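Local coordinates for ABC transporter substrate-binding protein-branched chain amino acid transport (Streptococcus pneumoniae, PDB 4GNR) that binds isoleucine and probably delivers branched-chain amino acids to an ABC transporter for uptake into the cell, at residues I10-E15 and I49-K54; T183-A188 and G210-Q215. One frame throughout, in Å; residues are numbered along the deposited sequence.

Contact 1. Residues I10-E15 and I49-K54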
ATOM      1  N   ILE A  10      10.242  16.938  -9.489  0.50  8.03           N
ATOM      2  CA  ILE A  10       9.266  15.918  -9.077  0.50  7.56           C
ATOM      3  C   ILE A  10       9.000  16.037  -7.574  0.50  7.00           C
ATOM      4  O   ILE A  10       9.956  16.017  -6.771  0.50  7.47           O
ATOM      5  CB  ILE A  10       9.766  14.476  -9.384  0.50  7.81           C
ATOM      6  CG1 ILE A  10      10.025  14.322 -10.887  0.50  9.52           C
ATOM      7  CG2 ILE A  10       8.739  13.430  -8.868  0.50  7.92           C
ATOM      8  CD1 ILE A  10       8.821  14.604 -11.737  0.50 13.53           C
ATOM      9  N   GLY A  11       7.722  16.167  -7.182  1.00  6.91           N
ATOM     10  CA  GLY A  11       7.422  16.242  -5.765  1.00  6.58           C
ATOM     11  C   GLY A  11       7.108  14.871  -5.185  1.00  5.95           C
ATOM     12  O   GLY A  11       6.562  14.015  -5.884  1.00  6.71           O
ATOM     13  N   PHE A  12       7.491  14.688  -3.930  1.00  5.79           N
ATOM     14  CA  PHE A  12       7.049  13.555  -3.137  1.00  5.46           C
ATOM     15  C   PHE A  12       6.078  14.133  -2.076  1.00  5.57           C
ATOM     16  O   PHE A  12       6.386  15.166  -1.446  1.00  6.55           O
ATOM     17  CB  PHE A  12       8.136  12.800  -2.380  1.00  6.17           C
ATOM     18  CG  PHE A  12       9.225  12.142  -3.202  1.00  6.65           C
ATOM     19  CD1 PHE A  12       9.133  11.944  -4.564  1.00  6.71           C
ATOM     20  CD2 PHE A  12      10.328  11.624  -2.529  1.00  7.60           C
ATOM     21  CE1 PHE A  12      10.150  11.296  -5.251  1.00  7.66           C
ATOM     22  CE2 PHE A  12      11.328  10.955  -3.196  1.00  8.33           C
ATOM     23  CZ  PHE A  12      11.251  10.801  -4.568  1.00  8.14           C
ATOM     24  N   ASN A  13       4.963  13.445  -1.860  1.00  5.22           N
ATOM     25  CA  ASN A  13       3.971  13.833  -0.831  1.00  5.41           C
ATOM     26  C   ASN A  13       3.705  12.547  -0.037  1.00  5.25           C
ATOM     27  O   ASN A  13       2.834  11.766  -0.414  1.00  5.85           O
ATOM     28  CB  ASN A  13       2.714  14.356  -1.495  1.00  5.62           C
ATOM     29  CG  ASN A  13       1.660  14.815  -0.513  1.00  6.01           C
ATOM     30  OD1 ASN A  13       1.774  14.586   0.691  1.00  6.62           O
ATOM     31  ND2 ASN A  13       0.611  15.467  -1.024  1.00  7.12           N
ATOM     32  N   PHE A  14       4.510  12.313   1.001  1.00  5.30           N
ATOM     33  CA  PHE A  14       4.460  11.047   1.710  1.00  4.93           C
ATOM     34  C   PHE A  14       4.214  11.200   3.200  1.00  5.28           C
ATOM     35  O   PHE A  14       4.624  12.176   3.837  1.00  5.76           O
ATOM     36  CB  PHE A  14       5.762  10.226   1.515  1.00  5.39           C
ATOM     37  CG  PHE A  14       5.986   9.699   0.116  1.00  5.43           C
ATOM     38  CD1 PHE A  14       5.019   8.931  -0.539  1.00  5.97           C
ATOM     39  CD2 PHE A  14       7.240   9.839  -0.495  1.00  5.51           C
ATOM     40  CE1 PHE A  14       5.286   8.380  -1.805  1.00  6.34           C
ATOM     41  CE2 PHE A  14       7.493   9.288  -1.730  1.00  5.98           C
ATOM     42  CZ  PHE A  14       6.519   8.559  -2.393  1.00  6.18           C
ATOM     43  N   GLU A  15       3.620  10.148   3.756  1.00  5.66           N
ATOM     44  CA  GLU A  15       3.335   9.995   5.193  1.00  5.71           C
ATOM     45  C   GLU A  15       4.669   9.576   5.861  1.00  6.15           C
ATOM     46  O   GLU A  15       4.918   8.397   6.116  1.00  7.52           O
ATOM     47  CB  GLU A  15       2.290   8.921   5.401  1.00  6.24           C
ATOM     48  CG  GLU A  15       0.878   9.168   4.780  1.00  6.21           C
ATOM     49  CD  GLU A  15       0.666   8.824   3.305  1.00  5.85           C
ATOM     50  OE1 GLU A  15       1.615   8.888   2.499  1.00  6.66           O
ATOM     51  OE2 GLU A  15      -0.501   8.540   2.959  1.00  6.57           O
ATOM     52  N   ILE A  49      16.779  14.836 -12.269  1.00 11.01           N
ATOM     53  CA  ILE A  49      15.522  14.937 -11.530  1.00 10.72           C
ATOM     54  C   ILE A  49      15.837  15.653 -10.212  1.00 10.85           C
ATOM     55  O   ILE A  49      16.753  15.272  -9.485  1.00 11.80           O
ATOM     56  CB  ILE A  49      14.942  13.554 -11.170  1.00 10.89           C
ATOM     57  CG1 ILE A  49      14.556  12.803 -12.448  1.00 12.14           C
ATOM     58  CG2 ILE A  49      13.734  13.688 -10.226  1.00 12.16           C
ATOM     59  CD1 ILE A  49      14.249  11.344 -12.193  1.00 13.67           C
ATOM     60  N   GLU A  50      15.082  16.705  -9.938  1.00 11.00           N
ATOM     61  CA  GLU A  50      15.183  17.485  -8.702  1.00 11.12           C
ATOM     62  C   GLU A  50      13.950  17.115  -7.878  1.00  9.92           C
ATOM     63  O   GLU A  50      12.832  17.359  -8.298  1.00 12.19           O
ATOM     64  CB  GLU A  50      15.193  18.976  -9.026  1.00 12.74           C
ATOM     65  CG  GLU A  50      15.234  19.934  -7.870  1.00 16.20           C
ATOM     66  CD  GLU A  50      15.313  21.392  -8.334  1.00 20.06           C
ATOM     67  OE1 GLU A  50      15.523  21.642  -9.541  1.00 23.31           O
ATOM     68  OE2 GLU A  50      15.174  22.291  -7.490  1.00 23.68           O
ATOM     69  N   VAL A  51      14.165  16.549  -6.706  1.00  9.22           N
ATOM     70  CA  VAL A  51      13.082  16.135  -5.842  1.00  9.44           C
ATOM     71  C   VAL A  51      12.766  17.185  -4.791  1.00  8.52           C
ATOM     72  O   VAL A  51      13.672  17.731  -4.172  1.00  9.59           O
ATOM     73  CB  VAL A  51      13.462  14.808  -5.076  1.00 10.35           C
ATOM     74  CG1 VAL A  51      12.401  14.437  -4.025  1.00 11.30           C
ATOM     75  CG2 VAL A  51      13.629  13.677  -6.045  1.00 12.30           C
ATOM     76  N   VAL A  52      11.474  17.457  -4.615  1.00  8.00           N
ATOM     77  CA  VAL A  52      10.970  18.314  -3.511  1.00  7.90           C
ATOM     78  C   VAL A  52      10.169  17.299  -2.657  1.00  7.10           C
ATOM     79  O   VAL A  52       9.056  16.907  -3.015  1.00  7.76           O
ATOM     80  CB  VAL A  52      10.134  19.488  -3.948  1.00  8.88           C
ATOM     81  CG1 VAL A  52       9.736  20.298  -2.729  1.00 10.05           C
ATOM     82  CG2 VAL A  52      10.918  20.327  -4.942  1.00 12.38           C
ATOM     83  N   ASP A  53      10.780  16.869  -1.558  1.00  7.60           N
ATOM     84  CA  ASP A  53      10.251  15.784  -0.710  1.00  7.74           C
ATOM     85  C   ASP A  53       9.545  16.345   0.493  1.00  7.60           C
ATOM     86  O   ASP A  53      10.195  16.848   1.392  1.00  9.10           O
ATOM     87  CB  ASP A  53      11.430  14.879  -0.312  1.00  9.00           C
ATOM     88  CG  ASP A  53      11.046  13.684   0.537  1.00  8.06           C
ATOM     89  OD1 ASP A  53       9.848  13.543   0.856  1.00  8.33           O
ATOM     90  OD2 ASP A  53      11.971  12.913   0.879  1.00  9.90           O
ATOM     91  N   LYS A  54       8.222  16.241   0.528  1.00  6.98           N
ATOM     92  CA  LYS A  54       7.414  16.762   1.600  1.00  7.75           C
ATOM     93  C   LYS A  54       6.728  15.667   2.411  1.00  6.78           C
ATOM     94  O   LYS A  54       6.247  14.666   1.870  1.00  7.64           O
ATOM     95  CB  LYS A  54       6.360  17.694   1.013  1.00  9.40           C
ATOM     96  CG  LYS A  54       6.944  18.955   0.397  1.00 11.91           C
ATOM     97  CD  LYS A  54       7.422  19.915   1.472  1.00 15.86           C
ATOM     98  CE  LYS A  54       7.934  21.222   0.917  1.00 18.77           C
ATOM     99  NZ  LYS A  54       8.289  22.154   2.012  1.00 23.15           N
TER
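Phe12 turns its CG anti to its own carbonyl carbon (chi1 -62°), and Val51 sets CG1 anti to its backbone N (chi1 173°). The two torsions bring the Val51 methyl over the Phe12 ring. The two residues lie on neighbouring parallel strands, the first two of the Rossmann-like sheet in one lobe of this periplasmic-binding-protein fold. Helix 21-40 makes the beta-alpha-beta crossover between them. Val51 CG1 sits 3.7 Å from the centroid of the Phe12 ring, almost on the ring normal, in a CH-pi contact. Ala31 and Gln32 of the crossover helix also touch this ring. On the same side of the sheet Asp53 CG comes to 3.8 Å from Phe12 CD2, with carboxylate and ring planes 65° apart. Asp53 OD2 is bonded to Gln28 of that helix, and a magnesium ion lies about 4 Å from the Asp53 side chain. Toward the start of both segments, Ile10 CG1 packs against Ile49 CG2 at 3.8 Å.

Five backbone hydrogen bonds zip the strands together. Ile10 and Phe12 each give and accept one, and the ladder closes with Phe14 N to Lys54 O. Strand 48-55 lies at one edge of the sheet within this chain, while strand 7-14 is also bonded to strand 78-80. Val51 CA adds a CA-H...O contact to Ile10 O. At the root of the side chain, Asp53 OD1 lies 3.7 Å from Phe12 CB.

Contact 2. Residues T183-A188 and G210-Q215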
ATOM      1  N   THR A 183      -5.396   1.739  21.444  1.00 11.88           N
ATOM      2  CA  THR A 183      -4.261   0.915  21.870  1.00 12.33           C
ATOM      3  C   THR A 183      -4.715  -0.255  22.787  1.00 12.04           C
ATOM      4  O   THR A 183      -3.937  -1.133  23.103  1.00 12.43           O
ATOM      5  CB  THR A 183      -3.162   1.723  22.540  1.00 13.23           C
ATOM      6  OG1 THR A 183      -3.677   2.197  23.774  1.00 15.54           O
ATOM      7  CG2 THR A 183      -2.670   2.886  21.646  1.00 15.16           C
ATOM      8  N   ASP A 184      -5.991  -0.265  23.178  1.00 11.43           N
ATOM      9  CA  ASP A 184      -6.611  -1.283  24.079  1.00 11.13           C
ATOM     10  C   ASP A 184      -7.712  -2.003  23.311  1.00 10.55           C
ATOM     11  O   ASP A 184      -8.678  -1.366  22.887  1.00 12.71           O
ATOM     12  CB  ASP A 184      -7.175  -0.575  25.332  1.00 12.45           C
ATOM     13  CG  ASP A 184      -7.909  -1.500  26.319  1.00 13.64           C
ATOM     14  OD1 ASP A 184      -8.268  -2.639  26.011  1.00 14.99           O
ATOM     15  OD2 ASP A 184      -8.181  -1.035  27.453  1.00 18.98           O
ATOM     16  N   PHE A 185      -7.560  -3.320  23.138  1.00  9.53           N
ATOM     17  CA  PHE A 185      -8.524  -4.164  22.396  1.00  9.18           C
ATOM     18  C   PHE A 185      -9.063  -5.304  23.275  1.00  8.90           C
ATOM     19  O   PHE A 185      -9.638  -6.266  22.788  1.00  9.96           O
ATOM     20  CB  PHE A 185      -7.818  -4.718  21.135  1.00  9.21           C
ATOM     21  CG  PHE A 185      -7.206  -3.612  20.288  1.00  9.50           C
ATOM     22  CD1 PHE A 185      -7.949  -2.938  19.338  1.00 10.37           C
ATOM     23  CD2 PHE A 185      -5.881  -3.215  20.485  1.00  9.92           C
ATOM     24  CE1 PHE A 185      -7.367  -1.881  18.613  1.00 10.56           C
ATOM     25  CE2 PHE A 185      -5.318  -2.172  19.762  1.00 10.44           C
ATOM     26  CZ  PHE A 185      -6.068  -1.515  18.839  1.00 10.87           C
ATOM     27  N   GLN A 186      -8.889  -5.157  24.575  1.00  9.52           N
ATOM     28  CA  GLN A 186      -9.224  -6.220  25.519  1.00 10.00           C
ATOM     29  C   GLN A 186     -10.659  -6.687  25.542  1.00 10.05           C
ATOM     30  O   GLN A 186     -10.941  -7.886  25.519  1.00 10.59           O
ATOM     31  CB  GLN A 186      -8.773  -5.805  26.934  1.00 10.48           C
ATOM     32  CG  GLN A 186      -7.281  -5.627  27.071  1.00 11.41           C
ATOM     33  CD  GLN A 186      -6.549  -6.942  26.966  1.00 11.90           C
ATOM     34  OE1 GLN A 186      -6.693  -7.797  27.834  1.00 13.83           O
ATOM     35  NE2 GLN A 186      -5.711  -7.085  25.959  1.00 12.03           N
ATOM     36  N   ALA A 187     -11.587  -5.751  25.588  1.00 10.81           N
ATOM     37  CA  ALA A 187     -13.006  -6.130  25.675  1.00 11.76           C
ATOM     38  C   ALA A 187     -13.465  -6.944  24.491  1.00 11.39           C
ATOM     39  O   ALA A 187     -14.138  -7.973  24.649  1.00 12.23           O
ATOM     40  CB  ALA A 187     -13.887  -4.889  25.854  1.00 13.44           C
ATOM     41  N   ALA A 188     -13.148  -6.471  23.297  1.00 11.34           N
ATOM     42  CA  ALA A 188     -13.558  -7.187  22.095  1.00 11.99           C
ATOM     43  C   ALA A 188     -12.914  -8.555  22.013  1.00 11.15           C
ATOM     44  O   ALA A 188     -13.557  -9.540  21.667  1.00 12.56           O
ATOM     45  CB  ALA A 188     -13.255  -6.373  20.846  1.00 12.89           C
ATOM     46  N   GLY A 210      -1.165  -4.576  14.521  1.00  8.10           N
ATOM     47  CA  GLY A 210      -0.077  -5.208  15.258  1.00  8.23           C
ATOM     48  C   GLY A 210      -0.403  -5.350  16.741  1.00  8.22           C
ATOM     49  O   GLY A 210      -0.106  -6.370  17.375  1.00  9.14           O
ATOM     50  N   LYS A 211      -0.998  -4.308  17.322  1.00  8.36           N
ATOM     51  CA  LYS A 211      -1.420  -4.357  18.746  1.00  8.63           C
ATOM     52  C   LYS A 211      -2.518  -5.412  18.953  1.00  8.36           C
ATOM     53  O   LYS A 211      -2.551  -6.091  19.974  1.00  9.29           O
ATOM     54  CB  LYS A 211      -1.865  -2.979  19.215  1.00  9.08           C
ATOM     55  CG  LYS A 211      -0.736  -1.959  19.275  1.00  9.19           C
ATOM     56  CD  LYS A 211      -1.226  -0.598  19.743  1.00 10.59           C
ATOM     57  CE  LYS A 211      -0.154   0.494  19.721  1.00 11.57           C
ATOM     58  NZ  LYS A 211       0.255   0.848  18.325  1.00 13.20           N
ATOM     59  N   ILE A 212      -3.436  -5.536  17.998  1.00  8.33           N
ATOM     60  CA  ILE A 212      -4.498  -6.553  18.058  1.00  8.48           C
ATOM     61  C   ILE A 212      -3.868  -7.956  18.081  1.00  9.03           C
ATOM     62  O   ILE A 212      -4.257  -8.802  18.888  1.00  9.65           O
ATOM     63  CB  ILE A 212      -5.489  -6.384  16.905  1.00  8.61           C
ATOM     64  CG1 ILE A 212      -6.341  -5.124  17.133  1.00  8.59           C
ATOM     65  CG2 ILE A 212      -6.347  -7.640  16.744  1.00  9.60           C
ATOM     66  CD1 ILE A 212      -7.091  -4.668  15.914  1.00  9.52           C
ATOM     67  N   VAL A 213      -2.913  -8.202  17.189  1.00  8.88           N
ATOM     68  CA  VAL A 213      -2.228  -9.500  17.164  1.00  9.72           C
ATOM     69  C   VAL A 213      -1.538  -9.758  18.515  1.00  9.49           C
ATOM     70  O   VAL A 213      -1.636 -10.831  19.096  1.00 10.77           O
ATOM     71  CB  VAL A 213      -1.210  -9.545  16.016  1.00  9.84           C
ATOM     72  CG1 VAL A 213      -0.314 -10.769  16.157  1.00 10.90           C
ATOM     73  CG2 VAL A 213      -1.967  -9.557  14.682  1.00 10.54           C
ATOM     74  N   ASN A 214      -0.873  -8.720  18.994  0.50  9.57           N
ATOM     75  CA  ASN A 214      -0.158  -8.775  20.254  0.50  9.90           C
ATOM     76  C   ASN A 214      -1.041  -9.200  21.425  0.50  9.78           C
ATOM     77  O   ASN A 214      -0.695 -10.061  22.246  0.50 10.79           O
ATOM     78  CB  ASN A 214       0.386  -7.395  20.565  0.50  9.72           C
ATOM     79  CG  ASN A 214       1.153  -7.390  21.837  0.50 10.81           C
ATOM     80  OD1 ASN A 214       0.604  -7.045  22.867  0.50 12.30           O
ATOM     81  ND2 ASN A 214       2.353  -7.947  21.818  0.50 11.79           N
ATOM     82  N   GLN A 215      -2.168  -8.515  21.525  1.00  9.12           N
ATOM     83  CA  GLN A 215      -3.139  -8.771  22.589  1.00  9.26           C
ATOM     84  C   GLN A 215      -3.915 -10.078  22.413  1.00  9.41           C
ATOM     85  O   GLN A 215      -4.215 -10.772  23.397  1.00 10.01           O
ATOM     86  CB  GLN A 215      -4.054  -7.572  22.756  1.00  9.18           C
ATOM     87  CG  GLN A 215      -3.286  -6.364  23.297  1.00  9.57           C
ATOM     88  CD  GLN A 215      -4.077  -5.073  23.353  1.00  9.67           C
ATOM     89  OE1 GLN A 215      -5.244  -5.058  23.732  1.00 10.33           O
ATOM     90  NE2 GLN A 215      -3.408  -3.958  23.013  1.00 10.37           N
TER
HETATM   91  O   HOH W   1      -4.089  -9.461  25.865  1.00 13.33           O
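Gln215 lies across Phe185 at about a right angle, with the amide and ring planes 49° apart. The amide reaches the edge of the ring, and Gln215 NE2 is 3.6 Å from Phe185 CD2. The site is in the second alpha/beta lobe of the periplasmic-binding-protein fold, where helix 206-218 packs against the start of helix 186-193. Phe185 is the N-cap residue of the latter helix. Ile212 also crosses Phe185 at about a right angle, but over a face. Ile212 CG1 stands 3.5 Å from the Phe185 ring centroid in a CH-pi contact. Lys211 approaches the ring obliquely through CB, while its aliphatic chain runs beside Thr183, pointing the same way. Tyr149 of strand 145-151 touches both Phe185 and Ile212 from the sheet.

The Gln215 chain is extended beyond CG (chi2 173°), which carries the amide to the backbone just ahead of helix 186-193. Gln215 NE2 donates to Thr183 O at 2.9 Å, with that oxygen close to the amide plane. Gln215 OE1 accepts two bonds, from Phe185 N and Gln186 NE2, which arrive from opposite faces of its plane. Three bonds thus fix the rotation of this amide. Asp184 makes an Asx turn, its OD1 accepting from Gln186 N at 3.0 Å. The Gln186 chain bends at chi2 (-69°), bringing its amide back to Gln215. Gln186 NE2 also donates to a water, and this water donates to Gln215 O at 2.8 Å.

Contact 1 and contact 2 come in series along the chain, the first closing before the second opens. Their centres are 35 Å apart and their nearest atoms about 15 Å apart, so they do not touch. They share no sheet. Contact 1 joins strands 7-14 and 48-55 at one side of the five-stranded parallel sheet. Contact 2 joins helix 206-218 to the loop and first turn leading into helix 186-193, beside the seven-stranded mixed sheet. Each thus belongs to a different lobe of the binding protein, with isoleucine held between the lobes. In contact 1 the Phe14 side chain lies about 9 Å from the isoleucine. Contact 2 is structural packing within the other lobe.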